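Local coordinates for protein GH3 beta-N-acetylglucosaminidase (Paenibacillaceae, PDB 6K5J) that hydrolyses terminal beta-linked N-acetylglucosamine residues as a glycoside hydrolase of family 3, probably acting on chitin-derived or related sugars, at residues Thr180-Pro185 / Ala226-His231. Numbering follows the deposited sequence.
Sequences TVKHFP and AVMTAH. With NAG (2-acetamido-2-deoxy-beta-D-glucopyranose), chain B.
Two adjacent parallel strands of the TIM-barrel domain, 178-184 and 226-229, pair here, beginning with Val181 N on Ala226 O and the nearly straight bond from Met228 N to Val181 O (2.8 Å, 169°). Beta-branched valines suit the extended backbone: Val181 CG2 meets Val227 CG2 at 3.7 Å on the face that helix 213-222 covers through Phe216. The register then slips by one residue in a beta bulge, where a cis peptide joins Lys182 to His183. Pairing resumes as Phe184 N reaches Met228 O (2.7 Å) and Ala230 N reaches Phe184 O. Phe184 CB rests 3.5 Å from Val227 CG1, while its ring turns to the helices outside. Lys-His-Phe-Pro recalls the motif of NagZ-type N-acetylglucosaminidases, and the bulge puts its first two side chains beside the bound sugar. Lys182 runs alongside Met228, CB to CB 3.8 Å, then extends so that NZ bonds NAG O3 at 2.9 Å; Glu85 and the carbonyl oxygen of Phe134 hold the same ammonium. His183 NE2 grips that O3 too, at 2.7 Å. Its imidazole is sandwiched, with Lys182 CG over the centre of one face and the acetamido methyl C8 near the rim of the other, and Asp139 fixes its rotation through ND1. Were His183 an alanine, O3 would probably lose this partner and Asp139 OD2 its bond to the imidazole. Ala230 offers only a methyl, compact enough to fit against His183 CB.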
loop_
_atom_site.group_PDB
_atom_site.type_symbol
_atom_site.label_atom_id
_atom_site.label_comp_id
_atom_site.label_asym_id
_atom_site.label_seq_id
_atom_site.Cartn_x
_atom_site.Cartn_y
_atom_site.Cartn_z
ATOM N N THR A 180 -3.722 -10.109 3.300
ATOM C CA THR A 180 -2.349 -10.556 3.064
ATOM C C THR A 180 -1.427 -9.608 3.820
ATOM O O THR A 180 -1.102 -8.527 3.313
ATOM C CB THR A 180 -1.991 -10.566 1.576
ATOM O OG1 THR A 180 -2.992 -11.254 0.829
ATOM C CG2 THR A 180 -0.620 -11.260 1.346
ATOM N N VAL A 181 -0.989 -9.997 5.019
ATOM C CA VAL A 181 -0.076 -9.129 5.755
ATOM C C VAL A 181 1.297 -9.163 5.095
ATOM O O VAL A 181 1.753 -10.213 4.623
ATOM C CB VAL A 181 -0.025 -9.522 7.243
ATOM C CG1 VAL A 181 -1.372 -9.208 7.883
ATOM C CG2 VAL A 181 0.333 -11.004 7.427
ATOM N N LYS A 182 1.967 -8.006 5.054
ATOM C CA LYS A 182 3.210 -7.865 4.303
ATOM C C LYS A 182 4.075 -6.815 5.000
ATOM O O LYS A 182 3.567 -5.996 5.766
ATOM C CB LYS A 182 2.909 -7.500 2.833
ATOM C CG LYS A 182 2.272 -6.102 2.622
ATOM C CD LYS A 182 1.861 -5.910 1.138
ATOM C CE LYS A 182 1.451 -4.453 0.833
ATOM N NZ LYS A 182 0.932 -4.327 -0.586
ATOM N N HIS A 183 5.393 -6.845 4.775
ATOM C CA HIS A 183 6.155 -7.776 3.953
ATOM C C HIS A 183 7.059 -8.593 4.886
ATOM O O HIS A 183 8.052 -8.069 5.410
ATOM C CB HIS A 183 7.018 -7.024 2.925
ATOM C CG HIS A 183 6.256 -6.068 2.047
ATOM N ND1 HIS A 183 5.868 -4.812 2.466
ATOM C CD2 HIS A 183 5.831 -6.184 0.765
ATOM C CE1 HIS A 183 5.240 -4.194 1.480
ATOM N NE2 HIS A 183 5.200 -5.006 0.437
ATOM N N PHE A 184 6.723 -9.865 5.075
ATOM C CA PHE A 184 7.343 -10.667 6.127
ATOM C C PHE A 184 8.811 -10.961 5.799
ATOM O O PHE A 184 9.133 -11.307 4.660
ATOM C CB PHE A 184 6.563 -11.978 6.298
ATOM C CG PHE A 184 7.104 -12.875 7.381
ATOM C CD1 PHE A 184 8.075 -13.825 7.095
ATOM C CD2 PHE A 184 6.632 -12.776 8.681
ATOM C CE1 PHE A 184 8.585 -14.652 8.094
ATOM C CE2 PHE A 184 7.122 -13.605 9.691
ATOM C CZ PHE A 184 8.106 -14.541 9.399
ATOM N N PRO A 185 9.719 -10.906 6.796
ATOM C CA PRO A 185 9.457 -10.659 8.222
ATOM C C PRO A 185 9.502 -9.190 8.655
ATOM O O PRO A 185 9.588 -8.930 9.850
ATOM C CB PRO A 185 10.580 -11.445 8.918
ATOM C CG PRO A 185 11.728 -11.362 7.954
ATOM C CD PRO A 185 11.090 -11.400 6.568
ATOM N N ALA A 226 -3.358 -14.847 4.449
ATOM C CA ALA A 226 -2.140 -14.934 3.657
ATOM C C ALA A 226 -1.077 -14.022 4.249
ATOM O O ALA A 226 -1.377 -13.073 4.976
ATOM C CB ALA A 226 -2.407 -14.594 2.177
ATOM N N VAL A 227 0.182 -14.370 3.965
ATOM C CA VAL A 227 1.365 -13.598 4.331
ATOM C C VAL A 227 2.204 -13.427 3.063
ATOM O O VAL A 227 2.472 -14.409 2.359
ATOM C CB VAL A 227 2.177 -14.305 5.442
ATOM C CG1 VAL A 227 3.487 -13.561 5.756
ATOM C CG2 VAL A 227 1.335 -14.473 6.720
ATOM N N MET A 228 2.604 -12.187 2.762
ATOM C CA MET A 228 3.508 -11.910 1.649
ATOM C C MET A 228 4.917 -11.651 2.170
ATOM O O MET A 228 5.102 -10.961 3.178
ATOM C CB MET A 228 3.030 -10.703 0.827
ATOM C CG MET A 228 4.039 -10.223 -0.232
ATOM S SD MET A 228 3.457 -8.771 -1.154
ATOM C CE MET A 228 2.199 -9.502 -2.200
ATOM N N THR A 229 5.915 -12.188 1.469
ATOM C CA THR A 229 7.298 -12.071 1.908
ATOM C C THR A 229 7.914 -10.747 1.452
ATOM O O THR A 229 7.355 -10.023 0.619
ATOM C CB THR A 229 8.134 -13.244 1.373
ATOM O OG1 THR A 229 8.210 -13.156 -0.053
ATOM C CG2 THR A 229 7.507 -14.564 1.749
ATOM N N ALA A 230 9.094 -10.444 2.006
ATOM C CA ALA A 230 9.921 -9.311 1.602
ATOM C C ALA A 230 11.170 -9.792 0.868
ATOM O O ALA A 230 11.811 -10.761 1.292
ATOM C CB ALA A 230 10.350 -8.493 2.821
ATOM N N HIS A 231 11.525 -9.099 -0.221
ATOM C CA HIS A 231 12.763 -9.372 -0.958
ATOM C C HIS A 231 13.952 -8.708 -0.255
ATOM O O HIS A 231 14.648 -7.863 -0.819
ATOM C CB HIS A 231 12.682 -8.863 -2.391
ATOM C CG HIS A 231 11.561 -9.434 -3.214
ATOM N ND1 HIS A 231 11.089 -10.725 -3.072
ATOM C CD2 HIS A 231 10.843 -8.880 -4.220
ATOM C CE1 HIS A 231 10.121 -10.935 -3.948
ATOM N NE2 HIS A 231 9.957 -9.833 -4.661
HETATM C C1 NAG B . 5.593 -4.986 -4.844
HETATM C C2 NAG B . 5.238 -4.347 -3.477
HETATM C C3 NAG B . 4.055 -5.071 -2.811
HETATM C C4 NAG B . 2.901 -5.266 -3.785
HETATM C C5 NAG B . 3.413 -5.975 -5.027
HETATM C C6 NAG B . 2.350 -6.224 -6.074
HETATM C C7 NAG B . 6.849 -3.326 -1.907
HETATM C C8 NAG B . 8.054 -3.576 -1.042
HETATM N N2 NAG B . 6.403 -4.378 -2.602
HETATM O O1 NAG B . 6.450 -4.122 -5.513
HETATM O O3 NAG B . 3.603 -4.327 -1.683
HETATM O O4 NAG B . 1.871 -6.040 -3.181
HETATM O O5 NAG B . 4.408 -5.146 -5.635
HETATM O O6 NAG B . 1.934 -5.012 -6.690
HETATM O O7 NAG B . 6.294 -2.230 -1.954
#